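Local coordinates for hydroxylase (Rhodococcus sp., PDB 2OR0), which is a putative flavin-dependent hydroxylase of the acyl-CoA dehydrogenase family that probably inserts one atom of molecular oxygen into its substrate, using reduced flavin as a donor, at residues A351-F356 and R372-A377; G264-A269 and W346-A351; S95-G100 and I202-T207; G257-V262 and R339-A344. All blocks are in the same frame, centred on the assembly; numbering follows the deposited sequence.

Contact 1 of 4, residues A351-F356 and R372-A377; sequences AADEIF and RFWRDA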
# COMPACT_ATOMS: atom_id res chain seq x y z
N ALA A 351 11.67 4.32 14.71
CA ALA A 351 12.86 5.15 14.41
C ALA A 351 12.47 6.60 14.12
O ALA A 351 13.16 7.56 14.55
CB ALA A 351 13.60 4.55 13.21
N ALA A 352 11.37 6.77 13.39
CA ALA A 352 10.85 8.10 13.17
C ALA A 352 10.40 8.74 14.49
O ALA A 352 10.58 9.96 14.66
CB ALA A 352 9.69 8.06 12.17
N ASP A 353 9.80 7.96 15.40
CA ASP A 353 9.44 8.50 16.72
C ASP A 353 10.67 9.04 17.49
O ASP A 353 10.56 10.05 18.18
CB ASP A 353 8.75 7.49 17.62
CG ASP A 353 7.35 7.10 17.13
OD1 ASP A 353 6.73 7.89 16.37
OD2 ASP A 353 6.89 5.99 17.52
N GLU A 354 11.79 8.31 17.42
CA GLU A 354 12.97 8.67 18.18
C GLU A 354 13.52 10.02 17.69
O GLU A 354 13.96 10.82 18.49
CB GLU A 354 14.04 7.55 18.12
CG GLU A 354 13.62 6.31 18.87
CD GLU A 354 13.46 6.57 20.39
OE1 GLU A 354 14.30 7.27 20.99
OE2 GLU A 354 12.49 6.07 21.00
N ILE A 355 13.49 10.27 16.40
CA ILE A 355 13.98 11.58 15.93
C ILE A 355 12.97 12.70 16.11
O ILE A 355 13.37 13.84 16.36
CB ILE A 355 14.51 11.55 14.48
CG1 ILE A 355 13.45 10.99 13.52
CG2 ILE A 355 15.80 10.74 14.40
CD1 ILE A 355 13.85 11.15 12.03
N PHE A 356 11.68 12.39 16.01
CA PHE A 356 10.66 13.41 16.25
C PHE A 356 10.76 13.92 17.69
O PHE A 356 10.63 15.11 17.95
CB PHE A 356 9.24 12.89 15.94
CG PHE A 356 8.18 14.00 15.91
CD1 PHE A 356 8.22 15.00 14.92
CD2 PHE A 356 7.17 14.05 16.85
CE1 PHE A 356 7.28 16.04 14.88
CE2 PHE A 356 6.19 15.09 16.82
CZ PHE A 356 6.25 16.09 15.84
N ARG A 372 4.07 16.17 9.48
CA ARG A 372 3.07 15.59 8.58
C ARG A 372 3.52 14.18 8.19
O ARG A 372 2.72 13.27 8.15
CB ARG A 372 2.84 16.48 7.32
CG ARG A 372 1.74 15.98 6.29
CD ARG A 372 1.84 16.73 4.90
NE ARG A 372 1.99 18.11 5.25
CZ ARG A 372 2.93 18.96 4.87
NH1 ARG A 372 3.84 18.66 3.95
NH2 ARG A 372 2.89 20.16 5.42
N PHE A 373 4.82 14.02 7.93
CA PHE A 373 5.39 12.70 7.66
C PHE A 373 5.29 11.84 8.89
O PHE A 373 4.94 10.69 8.80
CB PHE A 373 6.84 12.78 7.15
CG PHE A 373 6.95 13.34 5.75
CD1 PHE A 373 6.86 12.51 4.64
CD2 PHE A 373 7.15 14.71 5.54
CE1 PHE A 373 6.96 13.03 3.36
CE2 PHE A 373 7.25 15.26 4.25
CZ PHE A 373 7.16 14.41 3.16
N TRP A 374 5.55 12.43 10.05
CA TRP A 374 5.49 11.67 11.29
C TRP A 374 4.05 11.12 11.58
O TRP A 374 3.89 9.94 11.93
CB TRP A 374 6.05 12.53 12.45
CG TRP A 374 5.85 11.88 13.80
CD1 TRP A 374 6.63 10.91 14.38
CD2 TRP A 374 4.83 12.19 14.73
NE1 TRP A 374 6.13 10.59 15.62
CE2 TRP A 374 5.02 11.35 15.86
CE3 TRP A 374 3.75 13.10 14.73
CZ2 TRP A 374 4.17 11.38 16.97
CZ3 TRP A 374 2.90 13.12 15.84
CH2 TRP A 374 3.12 12.26 16.94
N ARG A 375 3.03 11.97 11.43
CA ARG A 375 1.62 11.54 11.61
C ARG A 375 1.22 10.54 10.52
O ARG A 375 0.54 9.56 10.80
CB ARG A 375 0.66 12.74 11.59
CG ARG A 375 0.81 13.72 12.81
CD ARG A 375 -0.20 14.89 12.73
NE ARG A 375 0.15 15.87 11.69
CZ ARG A 375 -0.47 15.98 10.52
NH1 ARG A 375 -1.45 15.15 10.20
NH2 ARG A 375 -0.09 16.92 9.65
N ASP A 376 1.63 10.80 9.27
CA ASP A 376 1.36 9.85 8.17
C ASP A 376 1.88 8.44 8.48
O ASP A 376 1.23 7.42 8.20
CB ASP A 376 1.98 10.33 6.86
CG ASP A 376 1.33 11.60 6.30
OD1 ASP A 376 0.21 12.01 6.73
OD2 ASP A 376 1.96 12.22 5.39
N ALA A 377 3.08 8.35 9.06
CA ALA A 377 3.68 7.05 9.33
C ALA A 377 2.83 6.30 10.33
O ALA A 377 2.60 5.12 10.18
CB ALA A 377 5.13 7.19 9.86
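The rings of F356 and W374 stack face to face where the end of helix 331-356 meets helix 370-381. The phenyl ring lies over the five-membered part of the indole, with centroids 4.1 Å apart and planes only 13° from parallel. F356 CD2 sits above the middle of the indole, 3.6 Å from W374 CE2, and the ring reaches on toward W374 CE3. The same indole face also receives a CH-pi contact, from F356 CB at 4.0 Å to the centroid of the W374 five-membered ring. In each aromatic, CG lies anti to the backbone N, which carries both rings into the gap between the helices.

The polar contact is at the indole rim. W374 NE1 donates to D353 OD1 at 2.9 Å along a bent path (138° at the hydrogen); the oxygen sits somewhat out of the indole plane, and the N-H reaches the anti side of the carboxylate slightly out of its plane. D353 OD1 is also hydrogen-bonded to H378 NE2, and the H378 ring stands edge-to-face to W374, so one carboxylate oxygen ties together two side chains a helical turn apart. An acetate ion, probably from the crystallisation liquor, lies about 3 Å from the D353 side chain.

The short axes run 10.3 Å apart at 147°, the nearly antiparallel pairing of chain-consecutive helices in the C-terminal helical bundle of the acyl-CoA dehydrogenase fold.

Contact 2 of 4, residues G264-A269 and W346-A351; sequences GITEGA and WRAVRA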
# COMPACT_ATOMS: atom_id res chain seq x y z
N GLY A 264 9.06 4.81 3.08
CA GLY A 264 9.40 6.05 2.41
C GLY A 264 8.90 7.28 3.15
O GLY A 264 9.55 8.35 3.13
N ILE A 265 7.75 7.16 3.80
CA ILE A 265 7.28 8.25 4.65
C ILE A 265 8.30 8.54 5.77
O ILE A 265 8.59 9.68 6.05
CB ILE A 265 5.85 7.97 5.25
CG1 ILE A 265 4.80 8.10 4.15
CG2 ILE A 265 5.54 8.95 6.39
CD1 ILE A 265 3.46 7.31 4.42
N THR A 266 8.83 7.51 6.41
CA THR A 266 9.77 7.74 7.50
C THR A 266 11.08 8.29 6.97
O THR A 266 11.73 9.05 7.65
CB THR A 266 10.00 6.48 8.37
OG1 THR A 266 10.65 5.45 7.61
CG2 THR A 266 8.65 5.96 8.92
N GLU A 267 11.43 7.93 5.73
CA GLU A 267 12.59 8.49 5.05
C GLU A 267 12.40 9.99 4.74
O GLU A 267 13.32 10.78 4.91
CB GLU A 267 12.90 7.68 3.78
CG GLU A 267 13.59 6.36 4.06
CD GLU A 267 13.74 5.44 2.84
OE1 GLU A 267 13.12 5.69 1.78
OE2 GLU A 267 14.46 4.42 2.98
N GLY A 268 11.20 10.37 4.29
CA GLY A 268 10.79 11.77 4.24
C GLY A 268 10.92 12.52 5.56
O GLY A 268 11.42 13.64 5.57
N ALA A 269 10.46 11.93 6.67
CA ALA A 269 10.56 12.53 8.01
C ALA A 269 12.03 12.77 8.39
O ALA A 269 12.40 13.86 8.87
CB ALA A 269 9.90 11.63 9.06
N TRP A 346 7.11 -1.54 11.57
CA TRP A 346 7.23 -1.17 12.97
C TRP A 346 8.61 -0.53 13.30
O TRP A 346 8.67 0.48 14.01
CB TRP A 346 6.99 -2.38 13.87
CG TRP A 346 5.50 -2.71 14.04
CD1 TRP A 346 4.65 -3.31 13.10
CD2 TRP A 346 4.68 -2.45 15.19
NE1 TRP A 346 3.38 -3.47 13.64
CE2 TRP A 346 3.37 -2.93 14.91
CE3 TRP A 346 4.94 -1.88 16.45
CZ2 TRP A 346 2.33 -2.85 15.83
CZ3 TRP A 346 3.88 -1.79 17.38
CH2 TRP A 346 2.60 -2.28 17.06
N ARG A 347 9.67 -1.13 12.77
CA ARG A 347 11.04 -0.66 12.96
C ARG A 347 11.19 0.79 12.48
O ARG A 347 11.76 1.62 13.17
CB ARG A 347 12.05 -1.59 12.22
CG ARG A 347 13.54 -1.35 12.58
CD ARG A 347 14.47 -2.33 11.81
NE ARG A 347 14.05 -3.73 12.00
CZ ARG A 347 13.48 -4.49 11.06
NH1 ARG A 347 13.25 -4.03 9.84
NH2 ARG A 347 13.13 -5.72 11.36
N ALA A 348 10.65 1.07 11.31
CA ALA A 348 10.77 2.36 10.65
C ALA A 348 9.97 3.41 11.41
O ALA A 348 10.45 4.51 11.68
CB ALA A 348 10.30 2.25 9.23
N VAL A 349 8.75 3.05 11.81
CA VAL A 349 7.95 4.00 12.60
C VAL A 349 8.57 4.33 13.96
O VAL A 349 8.64 5.50 14.34
CB VAL A 349 6.47 3.58 12.73
CG1 VAL A 349 5.72 4.61 13.59
CG2 VAL A 349 5.83 3.48 11.33
N ARG A 350 9.04 3.31 14.68
CA ARG A 350 9.71 3.56 15.95
C ARG A 350 10.93 4.49 15.79
O ARG A 350 11.19 5.32 16.67
CB ARG A 350 10.16 2.27 16.63
CG ARG A 350 9.01 1.49 17.33
CD ARG A 350 9.57 0.41 18.27
NE ARG A 350 8.50 -0.43 18.82
CZ ARG A 350 8.20 -1.65 18.37
NH1 ARG A 350 8.91 -2.18 17.37
NH2 ARG A 350 7.20 -2.34 18.93
N ALA A 351 11.67 4.32 14.71
CA ALA A 351 12.86 5.15 14.41
C ALA A 351 12.47 6.60 14.12
O ALA A 351 13.16 7.56 14.55
CB ALA A 351 13.60 4.55 13.21
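T266 of helix 250-277 packs against A348 of helix 331-356, inside the C-terminal helical bundle that characterises the acyl-CoA dehydrogenase fold. The two helices run in broadly the same direction here, and at T266 and A348 their CA atoms come within 6.3 Å of each other. So close an approach suits the small side chains on the facing surfaces. The contact itself is small and wholly buried, with no hydrogen bond passing between the segments; fit alone joins them.

Followed outward, the threonine begins with CB, which points toward the other helix and comes to 3.9 Å from A348 O. Beyond it the side chain forks. The hydroxyl branch lies between the backbone N and the carbonyl carbon (chi1 66°), where T266 OG1 can hydrogen-bond back to I263 O in the preceding turn of its own helix. That bond satisfies a buried hydroxyl, which presents its flank to the partner helix: T266 OG1 rests 3.6 Å from the methyl A348 CB. The other branch, the methyl, is anti to the carbonyl carbon and extends across the backbone of the partner helix, over the peptide group that joins A348 to V349.

Further bundle members close in around the same threonine, I305 from helix 292-324 and A377 from helix 370-381, so that four helices converge on one residue. At the end of the methyl branch, T266 CG2 lies 3.6 Å from A348 O and 4.1 Å from V349 N.

Contact 3 of 4, residues S95-G100 and I202-T207; sequences SGWVTG and IGLRGT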
# COMPACT_ATOMS: atom_id res chain seq x y z
N SER A 95 0.48 10.89 -1.43
CA SER A 95 0.72 10.40 -2.78
C SER A 95 1.42 9.05 -2.75
O SER A 95 1.11 8.19 -3.56
CB SER A 95 1.60 11.39 -3.56
OG SER A 95 0.97 12.66 -3.61
N GLY A 96 2.37 8.89 -1.82
CA GLY A 96 3.12 7.66 -1.71
C GLY A 96 2.21 6.51 -1.34
O GLY A 96 2.32 5.41 -1.88
N TRP A 97 1.33 6.78 -0.37
CA TRP A 97 0.38 5.79 0.12
C TRP A 97 -0.59 5.38 -0.99
O TRP A 97 -0.89 4.18 -1.16
CB TRP A 97 -0.39 6.36 1.31
CG TRP A 97 -1.39 5.39 1.89
CD1 TRP A 97 -2.72 5.28 1.55
CD2 TRP A 97 -1.15 4.37 2.88
NE1 TRP A 97 -3.31 4.28 2.29
CE2 TRP A 97 -2.38 3.70 3.10
CE3 TRP A 97 -0.02 3.98 3.61
CZ2 TRP A 97 -2.50 2.64 4.03
CZ3 TRP A 97 -0.15 2.93 4.54
CH2 TRP A 97 -1.38 2.28 4.73
N VAL A 98 -1.08 6.36 -1.74
CA VAL A 98 -2.07 6.08 -2.80
C VAL A 98 -1.42 5.23 -3.92
O VAL A 98 -2.02 4.26 -4.42
CB VAL A 98 -2.72 7.38 -3.32
CG1 VAL A 98 -3.39 7.15 -4.68
CG2 VAL A 98 -3.72 7.94 -2.29
N THR A 99 -0.17 5.54 -4.24
CA THR A 99 0.62 4.77 -5.22
C THR A 99 0.81 3.31 -4.81
O THR A 99 0.62 2.41 -5.63
CB THR A 99 1.99 5.40 -5.46
OG1 THR A 99 1.82 6.76 -5.83
CG2 THR A 99 2.72 4.68 -6.58
N GLY A 100 1.16 3.09 -3.55
CA GLY A 100 1.27 1.74 -3.02
C GLY A 100 0.01 0.91 -2.87
O GLY A 100 0.10 -0.31 -2.77
N ILE A 202 -5.98 11.60 12.06
CA ILE A 202 -4.73 12.26 12.48
C ILE A 202 -3.58 12.30 11.45
O ILE A 202 -2.66 13.12 11.59
CB ILE A 202 -4.21 11.71 13.81
CG1 ILE A 202 -3.98 10.20 13.74
CG2 ILE A 202 -5.21 12.04 14.93
CD1 ILE A 202 -2.53 9.76 13.59
N GLY A 203 -3.64 11.45 10.42
CA GLY A 203 -2.54 11.29 9.45
C GLY A 203 -3.04 10.71 8.14
O GLY A 203 -4.15 10.21 8.08
N LEU A 204 -2.20 10.78 7.09
CA LEU A 204 -2.59 10.38 5.74
C LEU A 204 -3.91 11.03 5.31
O LEU A 204 -4.73 10.42 4.59
CB LEU A 204 -2.69 8.85 5.64
CG LEU A 204 -1.36 8.09 5.64
CD1 LEU A 204 -1.61 6.59 5.58
CD2 LEU A 204 -0.51 8.58 4.43
N ARG A 205 -4.11 12.27 5.78
CA ARG A 205 -5.37 13.00 5.62
C ARG A 205 -5.61 13.13 4.14
O ARG A 205 -6.71 12.88 3.66
CB ARG A 205 -5.34 14.37 6.33
CG ARG A 205 -5.40 14.24 7.86
CD ARG A 205 -5.25 15.57 8.59
NE ARG A 205 -6.33 16.52 8.30
CZ ARG A 205 -7.57 16.46 8.79
NH1 ARG A 205 -8.45 17.39 8.46
NH2 ARG A 205 -7.94 15.48 9.62
N GLY A 206 -4.53 13.44 3.42
CA GLY A 206 -4.56 13.70 1.99
C GLY A 206 -4.86 12.52 1.12
O GLY A 206 -5.04 12.70 -0.08
N THR A 207 -4.91 11.31 1.68
CA THR A 207 -5.28 10.11 0.92
C THR A 207 -6.78 10.07 0.57
O THR A 207 -7.20 9.40 -0.39
CB THR A 207 -4.86 8.80 1.64
OG1 THR A 207 -5.58 8.64 2.87
CG2 THR A 207 -3.33 8.78 1.93
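This is a buried, apolar contact between helix 93-102 and the loop leading from strand 193-195 to strand 210-214, in which L204 and T207 close on W97 and V98. Its centrepiece is a CH-pi interaction: L204 CD1 sits over one face of the W97 indole, 3.7 Å from the centroid of the six-membered ring and 20° off its normal. The sibling methyl works nearer the root of the side chain, L204 CD2 coming to 3.8 Å from W97 CB. With CG anti to the backbone N (chi1 -179°), W97 swings its indole away from its own helix to meet the leucine.

T207 fills in beside it. Its methyl T207 CG2 approaches W97 CD1 obliquely at 3.6 Å, while V98 CG2 touches T207 CA and CB more loosely, at 4.2 Å. The threonine is held from behind: T207 OG1 gives a 2.6 Å hydrogen bond to L204 O in the carbonyl plane, and T207 N donates to the same oxygen, as does W199 NE1. Three donors on L204 O thus pin the short 3-10 turn that sets L204 and T207 side by side.

W97 NE1 is bonded to S156 OG, and replacing W97 with an alanine would probably leave that serine without its indole partner and open a gap beneath L204 CD1. The ring also touches I258, A261 and V262 of helix 250-277. Such a meeting of N-terminal helices, central beta-domain and C-terminal bundle is characteristic of the acyl-CoA dehydrogenase fold.

Contact 4 of 4, residues G257-V262 and R339-A344; sequences GITAAV and RTQIAA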
# COMPACT_ATOMS: atom_id res chain seq x y z
N GLY A 257 3.38 -2.67 -1.28
CA GLY A 257 3.13 -1.26 -1.55
C GLY A 257 2.84 -0.45 -0.29
O GLY A 257 3.27 0.70 -0.17
N ILE A 258 2.10 -1.06 0.62
CA ILE A 258 1.65 -0.40 1.84
C ILE A 258 2.85 -0.15 2.80
O ILE A 258 3.05 0.95 3.27
CB ILE A 258 0.55 -1.26 2.54
CG1 ILE A 258 -0.79 -1.12 1.79
CG2 ILE A 258 0.38 -0.85 3.97
CD1 ILE A 258 -1.80 -2.18 2.14
N THR A 259 3.63 -1.20 3.07
CA THR A 259 4.83 -1.09 3.91
C THR A 259 5.93 -0.26 3.24
O THR A 259 6.58 0.55 3.91
CB THR A 259 5.29 -2.47 4.35
OG1 THR A 259 4.19 -3.10 5.01
CG2 THR A 259 6.47 -2.39 5.33
N ALA A 260 6.10 -0.39 1.93
CA ALA A 260 6.99 0.54 1.21
C ALA A 260 6.61 2.00 1.42
O ALA A 260 7.47 2.85 1.66
CB ALA A 260 7.05 0.21 -0.28
N ALA A 261 5.31 2.32 1.34
CA ALA A 261 4.83 3.68 1.58
C ALA A 261 5.19 4.13 2.99
O ALA A 261 5.73 5.20 3.13
CB ALA A 261 3.32 3.79 1.34
N VAL A 262 4.94 3.29 4.00
CA VAL A 262 5.33 3.61 5.37
C VAL A 262 6.86 3.87 5.48
O VAL A 262 7.29 4.83 6.11
CB VAL A 262 4.89 2.53 6.37
CG1 VAL A 262 5.49 2.80 7.77
CG2 VAL A 262 3.33 2.48 6.46
N ARG A 339 6.19 -11.81 8.17
CA ARG A 339 6.82 -11.42 9.42
C ARG A 339 7.83 -10.28 9.21
O ARG A 339 7.83 -9.27 9.93
CB ARG A 339 7.51 -12.64 10.04
CG ARG A 339 8.25 -12.30 11.31
CD ARG A 339 8.77 -13.53 12.03
NE ARG A 339 9.88 -14.16 11.31
CZ ARG A 339 10.25 -15.43 11.46
NH1 ARG A 339 9.59 -16.22 12.29
NH2 ARG A 339 11.29 -15.91 10.80
N THR A 340 8.70 -10.46 8.21
CA THR A 340 9.70 -9.45 7.86
C THR A 340 9.08 -8.13 7.46
O THR A 340 9.52 -7.07 7.87
CB THR A 340 10.62 -10.00 6.73
OG1 THR A 340 11.49 -10.94 7.33
CG2 THR A 340 11.45 -8.91 6.04
N GLN A 341 8.01 -8.21 6.69
CA GLN A 341 7.33 -7.05 6.18
C GLN A 341 6.65 -6.26 7.32
O GLN A 341 6.74 -5.02 7.38
CB GLN A 341 6.32 -7.51 5.12
CG GLN A 341 5.29 -6.47 4.67
CD GLN A 341 3.97 -6.65 5.43
OE1 GLN A 341 3.46 -7.77 5.51
NE2 GLN A 341 3.43 -5.57 5.98
N ILE A 342 5.97 -6.98 8.21
CA ILE A 342 5.34 -6.35 9.35
C ILE A 342 6.41 -5.68 10.22
O ILE A 342 6.28 -4.51 10.55
CB ILE A 342 4.58 -7.40 10.20
CG1 ILE A 342 3.31 -7.86 9.49
CG2 ILE A 342 4.25 -6.83 11.60
CD1 ILE A 342 2.81 -9.21 10.01
N ALA A 343 7.45 -6.43 10.60
CA ALA A 343 8.61 -5.89 11.37
C ALA A 343 9.24 -4.67 10.73
O ALA A 343 9.69 -3.74 11.45
CB ALA A 343 9.66 -6.98 11.55
N ALA A 344 9.31 -4.65 9.40
CA ALA A 344 9.87 -3.51 8.68
C ALA A 344 9.06 -2.22 8.92
O ALA A 344 9.65 -1.15 9.12
CB ALA A 344 9.98 -3.79 7.19
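T259 OG1 is the polar atom on which this contact turns: Q341 NE2 donates to it at 2.8 Å, H386 NE2 is hydrogen-bonded to it from a loop, and a weak bond to P255 O adds to the grip. The bond from Q341 is fairly straight, 152° at the hydrogen, with the hydroxyl tilted 18° out of the amide plane. Because T259 lies on helix 250-277 and Q341 on helix 331-356, the bond joins two long helices of the C-terminal bundle through their buried side chains.

The glutamine gets there by bending. Its CG is anti to the backbone N, and a chi2 of -98°, away from the staggered positions, then folds the chain so that the amide turns to the threonine, with Q341 CG lying alongside at 3.6 Å from T259 OG1. T259 contributes its methyl too: T259 CG2 abuts the partner backbone at Q341 O, 3.3 Å away, and meets the methyl A344 CB at 4.2 Å. L312 of helix 292-324 touches both T259 and Q341.

Outside the two segments, Q341 NE2 is also bonded to V385 O, while Q341 OE1 is paired with R338 NH1. A leucine in place of Q341 would probably rob T259 OG1 of a donor and leave V385 O and R338 NH1 each short of a partner. The amide is probably held in one orientation, its nitrogen toward T259 OG1 and V385 O and its oxygen toward R338, so two buried polar side chains, T259 and Q341, are matched between the helices.

Overall arrangement
Contacts 2 and 4 are two levels of one helix pair, 250-277 with 331-356, their centres about 10 Å apart and joined by V349 CG2 packing on V262 CG1 at 3.6 Å. Contact 1 continues helix 331-356 outward: it shares A351 with contact 2, the centres being about 6 Å apart, and brings in helix 370-381. That helix leads on to contact 3, where D376 OD1 lies 2.7 Å from L204 N, probably hydrogen-bonded. Contact 3 in turn meets contact 4 through W97 CH2, 3.7 Å from I258 CG2, which closes the circuit. A bound acetate lies about 3 Å from the D353 side chain in contact 1, and one about 4 Å from the V349 side chain in contact 2.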